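Local coordinates for protein macrophomate synthase intermolecular Diels-Alderase (Macrophoma commelinae, PDB 1IZC) that is a magnesium-binding enzyme of the HpcH/HpaI aldolase/citrate lyase family, built as a TIM barrel, and holds pyruvic acid beside the metal in this model, at residues P103-L114 with E131-M139; D194-L205 with A242-F251. The protein carries 1 engineered substitution. All blocks are in the same frame, centred on the assembly; numbering follows the deposited sequence.

Contact 1: residues P103-L114 with E131-M139; sequences PKHDEVSLSTAL and EVREFVKEM. Engineered in segment 103-114: Val108 (natural residue Ile).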
loop_
_atom_site.group_PDB
_atom_site.type_symbol
_atom_site.label_atom_id
_atom_site.label_comp_id
_atom_site.label_asym_id
_atom_site.label_seq_id
_atom_site.Cartn_x
_atom_site.Cartn_y
_atom_site.Cartn_z
ATOM N N PRO A 103 -5.503 -7.278 -20.069
ATOM C CA PRO A 103 -6.956 -7.402 -20.237
ATOM C C PRO A 103 -7.158 -6.980 -21.702
ATOM O O PRO A 103 -6.495 -6.058 -22.167
ATOM C CB PRO A 103 -7.513 -6.355 -19.273
ATOM C CG PRO A 103 -6.432 -6.210 -18.231
ATOM C CD PRO A 103 -5.158 -6.292 -19.030
ATOM N N LYS A 104 -8.077 -7.616 -22.421
ATOM C CA LYS A 104 -8.257 -7.291 -23.832
ATOM C C LYS A 104 -8.530 -5.834 -24.241
ATOM O O LYS A 104 -8.114 -5.408 -25.331
ATOM C CB LYS A 104 -9.343 -8.186 -24.431
ATOM C CG LYS A 104 -9.331 -8.149 -25.954
ATOM C CD LYS A 104 -10.431 -9.011 -26.525
ATOM C CE LYS A 104 -10.165 -9.352 -27.981
ATOM N NZ LYS A 104 -11.386 -10.039 -28.508
ATOM N N HIS A 105 -9.212 -5.059 -23.404
ATOM C CA HIS A 105 -9.520 -3.676 -23.774
ATOM C C HIS A 105 -8.981 -2.604 -22.834
ATOM O O HIS A 105 -9.411 -1.455 -22.897
ATOM C CB HIS A 105 -11.040 -3.490 -23.892
ATOM C CG HIS A 105 -11.675 -4.365 -24.926
ATOM N ND1 HIS A 105 -11.295 -4.344 -26.250
ATOM C CD2 HIS A 105 -12.638 -5.310 -24.825
ATOM C CE1 HIS A 105 -11.997 -5.242 -26.921
ATOM N NE2 HIS A 105 -12.818 -5.842 -26.079
ATOM N N ASP A 106 -8.021 -2.951 -21.994
ATOM C CA ASP A 106 -7.520 -1.968 -21.041
ATOM C C ASP A 106 -6.244 -1.271 -21.496
ATOM O O ASP A 106 -5.152 -1.825 -21.375
ATOM C CB ASP A 106 -7.285 -2.642 -19.690
ATOM C CG ASP A 106 -7.141 -1.638 -18.574
ATOM O OD1 ASP A 106 -8.129 -1.384 -17.851
ATOM O OD2 ASP A 106 -6.045 -1.075 -18.439
ATOM N N GLU A 107 -6.385 -0.048 -22.006
ATOM C CA GLU A 107 -5.239 0.705 -22.499
ATOM C C GLU A 107 -4.216 1.040 -21.419
ATOM O O GLU A 107 -3.015 1.068 -21.694
ATOM C CB GLU A 107 -5.710 1.996 -23.195
ATOM C CG GLU A 107 -6.597 1.718 -24.414
ATOM C CD GLU A 107 -6.848 2.948 -25.284
ATOM O OE1 GLU A 107 -6.600 4.080 -24.830
ATOM O OE2 GLU A 107 -7.312 2.772 -26.429
ATOM N N VAL A 108 -4.680 1.274 -20.196
ATOM C CA VAL A 108 -3.770 1.630 -19.109
ATOM C C VAL A 108 -2.908 0.438 -18.708
ATOM O O VAL A 108 -1.712 0.587 -18.451
ATOM C CB VAL A 108 -4.546 2.165 -17.881
ATOM C CG1 VAL A 108 -3.584 2.419 -16.721
ATOM C CG2 VAL A 108 -5.255 3.475 -18.251
ATOM N N SER A 109 -3.494 -0.753 -18.665
ATOM C CA SER A 109 -2.687 -1.928 -18.315
ATOM C C SER A 109 -1.595 -2.093 -19.377
ATOM O O SER A 109 -0.443 -2.388 -19.070
ATOM C CB SER A 109 -3.546 -3.200 -18.287
ATOM O OG SER A 109 -4.501 -3.173 -17.237
ATOM N N LEU A 110 -1.971 -1.894 -20.637
ATOM C CA LEU A 110 -1.029 -2.045 -21.738
ATOM C C LEU A 110 0.096 -1.023 -21.686
ATOM O O LEU A 110 1.260 -1.388 -21.782
ATOM C CB LEU A 110 -1.755 -1.924 -23.078
ATOM C CG LEU A 110 -0.853 -2.001 -24.316
ATOM C CD1 LEU A 110 -0.171 -3.378 -24.390
ATOM C CD2 LEU A 110 -1.711 -1.759 -25.558
ATOM N N SER A 111 -0.242 0.257 -21.530
ATOM C CA SER A 111 0.811 1.268 -21.497
ATOM C C SER A 111 1.688 1.093 -20.266
ATOM O O SER A 111 2.892 1.321 -20.323
ATOM C CB SER A 111 0.222 2.682 -21.543
ATOM O OG SER A 111 -0.503 2.971 -20.374
ATOM N N THR A 112 1.095 0.659 -19.158
ATOM C CA THR A 112 1.874 0.447 -17.942
ATOM C C THR A 112 2.879 -0.681 -18.168
ATOM O O THR A 112 4.062 -0.564 -17.822
ATOM C CB THR A 112 0.954 0.064 -16.763
ATOM O OG1 THR A 112 0.068 1.160 -16.477
ATOM C CG2 THR A 112 1.787 -0.280 -15.517
ATOM N N ALA A 113 2.411 -1.780 -18.757
ATOM C CA ALA A 113 3.283 -2.917 -19.009
ATOM C C ALA A 113 4.420 -2.517 -19.935
ATOM O O ALA A 113 5.576 -2.838 -19.684
ATOM C CB ALA A 113 2.490 -4.074 -19.621
ATOM N N LEU A 114 4.108 -1.791 -21.005
ATOM C CA LEU A 114 5.163 -1.391 -21.935
ATOM C C LEU A 114 6.133 -0.376 -21.320
ATOM O O LEU A 114 7.361 -0.547 -21.402
ATOM C CB LEU A 114 4.545 -0.800 -23.205
ATOM C CG LEU A 114 3.701 -1.755 -24.063
ATOM C CD1 LEU A 114 2.945 -0.928 -25.103
ATOM C CD2 LEU A 114 4.578 -2.813 -24.725
ATOM N N GLU A 131 -8.637 -6.889 -34.278
ATOM C CA GLU A 131 -8.366 -6.761 -32.840
ATOM C C GLU A 131 -6.864 -6.702 -32.594
ATOM O O GLU A 131 -6.394 -5.967 -31.726
ATOM C CB GLU A 131 -8.953 -7.944 -32.063
ATOM C CG GLU A 131 -10.468 -8.000 -32.124
ATOM C CD GLU A 131 -11.040 -9.242 -31.485
ATOM O OE1 GLU A 131 -10.420 -10.317 -31.588
ATOM O OE2 GLU A 131 -12.130 -9.140 -30.885
ATOM N N VAL A 132 -6.114 -7.489 -33.358
ATOM C CA VAL A 132 -4.670 -7.501 -33.203
ATOM C C VAL A 132 -4.078 -6.176 -33.680
ATOM O O VAL A 132 -3.168 -5.636 -33.058
ATOM C CB VAL A 132 -4.036 -8.671 -33.987
ATOM C CG1 VAL A 132 -2.521 -8.641 -33.831
ATOM C CG2 VAL A 132 -4.597 -10.000 -33.479
ATOM N N ARG A 133 -4.594 -5.636 -34.777
ATOM C CA ARG A 133 -4.056 -4.376 -35.268
ATOM C C ARG A 133 -4.317 -3.201 -34.328
ATOM O O ARG A 133 -3.590 -2.212 -34.357
ATOM C CB ARG A 133 -4.554 -4.106 -36.694
ATOM C CG ARG A 133 -3.978 -5.163 -37.630
ATOM C CD ARG A 133 -4.014 -4.840 -39.110
ATOM N NE ARG A 133 -3.127 -5.790 -39.779
ATOM C CZ ARG A 133 -3.513 -6.715 -40.652
ATOM N NH1 ARG A 133 -4.791 -6.817 -40.999
ATOM N NH2 ARG A 133 -2.622 -7.580 -41.132
ATOM N N GLU A 134 -5.336 -3.311 -33.480
ATOM C CA GLU A 134 -5.590 -2.246 -32.518
ATOM C C GLU A 134 -4.448 -2.265 -31.509
ATOM O O GLU A 134 -4.022 -1.215 -31.017
ATOM C CB GLU A 134 -6.935 -2.443 -31.818
ATOM C CG GLU A 134 -8.115 -2.053 -32.692
ATOM C CD GLU A 134 -7.989 -0.630 -33.239
ATOM O OE1 GLU A 134 -7.910 0.326 -32.432
ATOM O OE2 GLU A 134 -7.962 -0.472 -34.478
ATOM N N PHE A 135 -3.938 -3.459 -31.202
ATOM C CA PHE A 135 -2.816 -3.547 -30.272
ATOM C C PHE A 135 -1.541 -3.068 -30.946
ATOM O O PHE A 135 -0.694 -2.439 -30.320
ATOM C CB PHE A 135 -2.618 -4.977 -29.739
ATOM C CG PHE A 135 -3.413 -5.262 -28.493
ATOM C CD1 PHE A 135 -4.760 -5.620 -28.576
ATOM C CD2 PHE A 135 -2.839 -5.085 -27.239
ATOM C CE1 PHE A 135 -5.527 -5.788 -27.421
ATOM C CE2 PHE A 135 -3.601 -5.253 -26.073
ATOM C CZ PHE A 135 -4.938 -5.600 -26.163
ATOM N N VAL A 136 -1.387 -3.361 -32.231
ATOM C CA VAL A 136 -0.191 -2.884 -32.909
ATOM C C VAL A 136 -0.146 -1.355 -32.806
ATOM O O VAL A 136 0.903 -0.774 -32.511
ATOM C CB VAL A 136 -0.187 -3.318 -34.380
ATOM C CG1 VAL A 136 1.010 -2.704 -35.119
ATOM C CG2 VAL A 136 -0.126 -4.829 -34.454
ATOM N N LYS A 137 -1.286 -0.700 -33.016
ATOM C CA LYS A 137 -1.328 0.762 -32.943
ATOM C C LYS A 137 -0.874 1.302 -31.591
ATOM O O LYS A 137 -0.155 2.299 -31.526
ATOM C CB LYS A 137 -2.746 1.289 -33.222
ATOM C CG LYS A 137 -3.261 1.045 -34.634
ATOM C CD LYS A 137 -4.710 1.519 -34.748
ATOM C CE LYS A 137 -5.326 1.150 -36.097
ATOM N NZ LYS A 137 -6.801 1.412 -36.101
ATOM N N GLU A 138 -1.287 0.641 -30.512
ATOM C CA GLU A 138 -0.936 1.105 -29.173
ATOM C C GLU A 138 0.420 0.640 -28.652
ATOM O O GLU A 138 0.972 1.240 -27.724
ATOM C CB GLU A 138 -2.015 0.671 -28.175
ATOM C CG GLU A 138 -3.393 1.274 -28.423
ATOM C CD GLU A 138 -3.366 2.791 -28.413
ATOM O OE1 GLU A 138 -2.749 3.370 -27.489
ATOM O OE2 GLU A 138 -3.961 3.406 -29.323
ATOM N N MET A 139 0.955 -0.419 -29.246
ATOM C CA MET A 139 2.216 -1.000 -28.792
ATOM C C MET A 139 3.493 -0.475 -29.410
ATOM O O MET A 139 4.575 -0.586 -28.826
ATOM C CB MET A 139 2.185 -2.508 -29.008
ATOM C CG MET A 139 1.324 -3.263 -28.016
ATOM S SD MET A 139 1.247 -5.029 -28.359
ATOM C CE MET A 139 3.008 -5.497 -28.110
HETATM O O HOH W 1 -3.415 4.059 -24.958
#
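Lys104 and Glu131 form a salt bridge that joins the turn before helix 107-116 to helix 129-139. Lys104 NZ donates to Glu131 OE2 at 2.6 Å, meeting the oxygen from above the carboxylate plane, 56° out of it. With CG trans to the backbone N (chi1 -165°) and the rest of the chain extended, Lys104 reaches across to Glu131, and the two side chains cross at about a right angle. Both groups have second partners nearby: NZ also bonds to His125 O, and Glu131 OE1 accepts from Glu127 N. A long flexible lysine suits a place where one ammonium must serve two acceptors.

Two acidic side chains, Glu107 and Glu138, share a water. Glu107 OE2 and Glu138 OE2 lie 4.5 Å apart; Arg146, in a salt bridge with Glu138, probably offsets the like charges. Water 1 donates to Glu138 OE1 at 2.7 Å and, weakly, to Glu107 OE1.

The apolar core centres on Leu110. Leu110 CD2 lies 3.6 Å from Glu138 CB and also approaches Phe135 CD2 obliquely, while Leu110 CD1 meets Met139 CG at 3.9 Å. Leu114 CD1 continues this row, 3.8 Å from Met139 CA. The Phe135 ring turns its edge to the turn before the helix, where Lys104 O lies near the ring plane, 3.3 Å from Phe135 CZ, a fitting place for the slightly positive rim of an aromatic ring.

Helices 107-116 and 129-139 are successive outer helices of the TIM barrel, their segments crossing at -48° with axes 10.8 Å apart. Strand 120-123 runs between them in sequence and lies beneath: Leu110, Leu114 and Met139 rest on Ile121, Phe135 on Ile123. Helix 78-91 flanks the first helix, and Glu107 packs on His105 of a second subunit.

Contact 2: residues D194-L205 with A242-F251; sequences DAIAAMPEIHGL and AAQRNGVPIF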
loop_
_atom_site.group_PDB
_atom_site.type_symbol
_atom_site.label_atom_id
_atom_site.label_comp_id
_atom_site.label_asym_id
_atom_site.label_seq_id
_atom_site.Cartn_x
_atom_site.Cartn_y
_atom_site.Cartn_z
ATOM N N ASP A 194 -6.350 -19.304 -39.236
ATOM C CA ASP A 194 -5.476 -19.217 -40.395
ATOM C C ASP A 194 -5.137 -17.765 -40.704
ATOM O O ASP A 194 -3.986 -17.446 -41.006
ATOM C CB ASP A 194 -6.121 -19.877 -41.622
ATOM C CG ASP A 194 -6.310 -21.368 -41.438
ATOM O OD1 ASP A 194 -5.467 -21.989 -40.760
ATOM O OD2 ASP A 194 -7.292 -21.923 -41.976
ATOM N N ALA A 195 -6.130 -16.885 -40.623
ATOM C CA ALA A 195 -5.911 -15.474 -40.908
ATOM C C ALA A 195 -5.069 -14.799 -39.824
ATOM O O ALA A 195 -4.188 -13.994 -40.116
ATOM C CB ALA A 195 -7.246 -14.758 -41.039
ATOM N N ILE A 196 -5.339 -15.131 -38.570
ATOM C CA ILE A 196 -4.598 -14.515 -37.483
ATOM C C ILE A 196 -3.129 -14.937 -37.529
ATOM O O ILE A 196 -2.231 -14.107 -37.370
ATOM C CB ILE A 196 -5.224 -14.894 -36.115
ATOM C CG1 ILE A 196 -6.654 -14.338 -36.037
ATOM C CG2 ILE A 196 -4.369 -14.317 -34.974
ATOM C CD1 ILE A 196 -7.486 -14.913 -34.894
ATOM N N ALA A 197 -2.893 -16.220 -37.785
ATOM C CA ALA A 197 -1.537 -16.765 -37.833
ATOM C C ALA A 197 -0.697 -16.177 -38.957
ATOM O O ALA A 197 0.533 -16.125 -38.859
ATOM C CB ALA A 197 -1.596 -18.285 -37.976
ATOM N N ALA A 198 -1.371 -15.733 -40.013
ATOM C CA ALA A 198 -0.702 -15.166 -41.182
ATOM C C ALA A 198 -0.349 -13.684 -41.067
ATOM O O ALA A 198 0.283 -13.120 -41.968
ATOM C CB ALA A 198 -1.572 -15.389 -42.434
ATOM N N MET A 199 -0.753 -13.039 -39.979
ATOM C CA MET A 199 -0.452 -11.615 -39.819
ATOM C C MET A 199 1.051 -11.387 -39.709
ATOM O O MET A 199 1.717 -11.987 -38.875
ATOM C CB MET A 199 -1.133 -11.060 -38.567
ATOM C CG MET A 199 -2.652 -11.099 -38.621
ATOM S SD MET A 199 -3.335 -10.370 -37.128
ATOM C CE MET A 199 -2.956 -8.624 -37.388
ATOM N N PRO A 200 1.600 -10.503 -40.549
ATOM C CA PRO A 200 3.034 -10.200 -40.536
ATOM C C PRO A 200 3.437 -9.520 -39.227
ATOM O O PRO A 200 4.602 -9.549 -38.821
ATOM C CB PRO A 200 3.213 -9.241 -41.723
ATOM C CG PRO A 200 1.965 -9.357 -42.509
ATOM C CD PRO A 200 0.886 -9.672 -41.533
ATOM N N GLU A 201 2.464 -8.926 -38.551
ATOM C CA GLU A 201 2.759 -8.203 -37.316
ATOM C C GLU A 201 3.024 -9.048 -36.076
ATOM O O GLU A 201 3.632 -8.553 -35.130
ATOM C CB GLU A 201 1.630 -7.222 -36.974
ATOM C CG GLU A 201 1.349 -6.171 -38.050
ATOM C CD GLU A 201 0.251 -6.601 -39.003
ATOM O OE1 GLU A 201 0.096 -7.822 -39.238
ATOM O OE2 GLU A 201 -0.453 -5.712 -39.533
ATOM N N ILE A 202 2.599 -10.306 -36.069
ATOM C CA ILE A 202 2.760 -11.115 -34.863
ATOM C C ILE A 202 4.054 -11.893 -34.722
ATOM O O ILE A 202 4.713 -12.212 -35.710
ATOM C CB ILE A 202 1.556 -12.056 -34.669
ATOM C CG1 ILE A 202 1.569 -13.202 -35.690
ATOM C CG2 ILE A 202 0.274 -11.247 -34.826
ATOM C CD1 ILE A 202 0.523 -14.286 -35.392
ATOM N N HIS A 203 4.405 -12.201 -33.472
ATOM C CA HIS A 203 5.652 -12.898 -33.159
ATOM C C HIS A 203 5.481 -14.190 -32.392
ATOM O O HIS A 203 6.466 -14.874 -32.071
ATOM C CB HIS A 203 6.555 -11.953 -32.369
ATOM C CG HIS A 203 6.660 -10.595 -32.988
ATOM N ND1 HIS A 203 5.977 -9.498 -32.503
ATOM C CD2 HIS A 203 7.284 -10.182 -34.117
ATOM C CE1 HIS A 203 6.173 -8.471 -33.310
ATOM N NE2 HIS A 203 6.959 -8.859 -34.300
ATOM N N GLY A 204 4.234 -14.533 -32.096
ATOM C CA GLY A 204 3.970 -15.759 -31.368
ATOM C C GLY A 204 2.477 -16.018 -31.332
ATOM O O GLY A 204 1.694 -15.135 -31.657
ATOM N N LEU A 205 2.089 -17.229 -30.954
ATOM C CA LEU A 205 0.673 -17.591 -30.842
ATOM C C LEU A 205 0.491 -18.458 -29.605
ATOM O O LEU A 205 1.314 -19.334 -29.330
ATOM C CB LEU A 205 0.195 -18.371 -32.071
ATOM C CG LEU A 205 -0.223 -17.517 -33.270
ATOM C CD1 LEU A 205 -0.456 -18.419 -34.478
ATOM C CD2 LEU A 205 -1.484 -16.722 -32.923
ATOM N N ALA A 242 -1.391 -23.926 -38.259
ATOM C CA ALA A 242 -1.403 -22.547 -38.741
ATOM C C ALA A 242 -0.142 -21.825 -38.267
ATOM O O ALA A 242 0.506 -21.129 -39.047
ATOM C CB ALA A 242 -2.658 -21.810 -38.252
ATOM N N ALA A 243 0.203 -21.982 -36.989
ATOM C CA ALA A 243 1.409 -21.353 -36.453
ATOM C C ALA A 243 2.655 -21.857 -37.204
ATOM O O ALA A 243 3.476 -21.072 -37.673
ATOM C CB ALA A 243 1.545 -21.661 -34.945
ATOM N N GLN A 244 2.783 -23.171 -37.324
ATOM C CA GLN A 244 3.937 -23.771 -38.007
ATOM C C GLN A 244 4.113 -23.333 -39.464
ATOM O O GLN A 244 5.221 -23.003 -39.888
ATOM C CB GLN A 244 3.831 -25.303 -37.958
ATOM C CG GLN A 244 4.099 -25.914 -36.584
ATOM C CD GLN A 244 3.389 -27.246 -36.379
ATOM O OE1 GLN A 244 2.971 -27.904 -37.340
ATOM N NE2 GLN A 244 3.250 -27.653 -35.121
ATOM N N ARG A 245 3.029 -23.324 -40.230
ATOM C CA ARG A 245 3.132 -22.963 -41.636
ATOM C C ARG A 245 3.561 -21.514 -41.856
ATOM O O ARG A 245 4.189 -21.192 -42.870
ATOM C CB ARG A 245 1.804 -23.228 -42.355
ATOM C CG ARG A 245 0.801 -22.099 -42.291
ATOM C CD ARG A 245 -0.315 -22.303 -43.328
ATOM N NE ARG A 245 -1.143 -23.445 -42.977
ATOM C CZ ARG A 245 -2.290 -23.367 -42.304
ATOM N NH1 ARG A 245 -2.779 -22.192 -41.915
ATOM N NH2 ARG A 245 -2.933 -24.480 -41.990
ATOM N N ASN A 246 3.232 -20.641 -40.904
ATOM C CA ASN A 246 3.567 -19.225 -41.010
ATOM C C ASN A 246 4.856 -18.835 -40.301
ATOM O O ASN A 246 5.223 -17.658 -40.272
ATOM C CB ASN A 246 2.394 -18.378 -40.489
ATOM C CG ASN A 246 1.215 -18.367 -41.454
ATOM O OD1 ASN A 246 1.270 -17.726 -42.506
ATOM N ND2 ASN A 246 0.153 -19.086 -41.109
ATOM N N GLY A 247 5.534 -19.820 -39.722
ATOM C CA GLY A 247 6.781 -19.562 -39.030
ATOM C C GLY A 247 6.583 -18.779 -37.742
ATOM O O GLY A 247 7.398 -17.913 -37.402
ATOM N N VAL A 248 5.498 -19.092 -37.032
ATOM C CA VAL A 248 5.173 -18.421 -35.770
ATOM C C VAL A 248 5.377 -19.391 -34.608
ATOM O O VAL A 248 4.790 -20.478 -34.577
ATOM C CB VAL A 248 3.711 -17.923 -35.780
ATOM C CG1 VAL A 248 3.381 -17.215 -34.469
ATOM C CG2 VAL A 248 3.521 -16.956 -36.936
ATOM N N PRO A 249 6.220 -19.020 -33.636
ATOM C CA PRO A 249 6.426 -19.945 -32.519
ATOM C C PRO A 249 5.227 -19.969 -31.595
ATOM O O PRO A 249 4.536 -18.965 -31.442
ATOM C CB PRO A 249 7.663 -19.386 -31.835
ATOM C CG PRO A 249 7.490 -17.904 -32.015
ATOM C CD PRO A 249 7.024 -17.795 -33.463
ATOM N N ILE A 250 4.979 -21.120 -30.981
ATOM C CA ILE A 250 3.861 -21.239 -30.056
ATOM C C ILE A 250 4.329 -20.974 -28.627
ATOM O O ILE A 250 5.439 -21.356 -28.234
ATOM C CB ILE A 250 3.216 -22.641 -30.134
ATOM C CG1 ILE A 250 2.671 -22.877 -31.549
ATOM C CG2 ILE A 250 2.081 -22.759 -29.109
ATOM C CD1 ILE A 250 2.163 -24.291 -31.782
ATOM N N PHE A 251 3.471 -20.289 -27.874
ATOM C CA PHE A 251 3.689 -19.944 -26.471
ATOM C C PHE A 251 2.684 -20.784 -25.698
ATOM O O PHE A 251 1.515 -20.856 -26.082
ATOM C CB PHE A 251 3.345 -18.478 -26.215
ATOM C CG PHE A 251 4.416 -17.512 -26.600
ATOM C CD1 PHE A 251 4.936 -17.491 -27.892
ATOM C CD2 PHE A 251 4.871 -16.577 -25.677
ATOM C CE1 PHE A 251 5.899 -16.544 -28.257
ATOM C CE2 PHE A 251 5.829 -15.629 -26.028
ATOM C CZ PHE A 251 6.345 -15.611 -27.323
HETATM O O HOH W 2 -2.420 -19.294 -42.459
HETATM O O HOH W 3 -4.581 -24.589 -39.976
#
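The guanidinium of Arg245 has Ala242 CA over one face, 3.5 Å above the plane and toward the rim, while Asp194 OD1 and water 2 lie at its edge. Arg245 NH1 donates to Asp194 OD1 at 2.9 Å in a nearly straight bond (169°), although the carboxylate and guanidinium planes stand 65° apart. The arginine chain, bent at chi3 (68°), ends with its guanidinium over Ala242 CA. Water 3 joins Arg245 NH2 to Asp194 OD1; water 2 links NH1, Asp194 O and Asn246 ND2. The Phe251 ring has Pro249 O at its edge, and Gly204 CA approaches obliquely, 3.7 Å from Phe251 CE1, a closeness that suits a residue without a side chain.

Between the helices the packing uses small residues: Ala197 CB touches Ala242 CB at 3.7 Å, and Asn246 lies against Ala197 O and Ala198. Its ND2 also bonds to Ala242 O. Gly247, with positive phi, ends helix 230-245 in a Schellman motif and turns the chain toward the barrel.

Val248 fills the step between helix and strand. Its CG1, trans to the backbone N, touches Gly204 CA and Leu205 CG, while Leu205 CD1 reaches Ala243 CB at 3.8 Å. Leu205 pairs in parallel with Ile250: Leu205 N donates to Pro249 O at 3.0 Å, and Phe251 N to Leu205 O at 2.8 Å.

Strands 205-207 and 250-253 are thus neighbours in the barrel wall, with helices 193-197 and 230-245 outside. Phe251 also touches Ile181 of strand 179-184 and Leu32 of helix 28-37.

Contact 1 closes before contact 2 opens along the chain, and their centres lie 19 Å apart in one TIM barrel. Contact 1 joins two outer helices over strand 120-123; contact 2 joins helices 193-197 and 230-245 as well as strands 205-207 and 250-253. In the barrel wall, strand 179-184 stands between 120-123 and 205-207, and both contacts lean on it. They also meet directly: Arg133 NE forms a salt bridge with Glu201 OE2 at 2.7 Å, and Met199 CE packs on Val132 CB at 3.6 Å. Helix 129-139 is thereby tied to the loop that leads from helix 193-197 into strand 205-207, whereas subunit neighbours touch contact 1 alone.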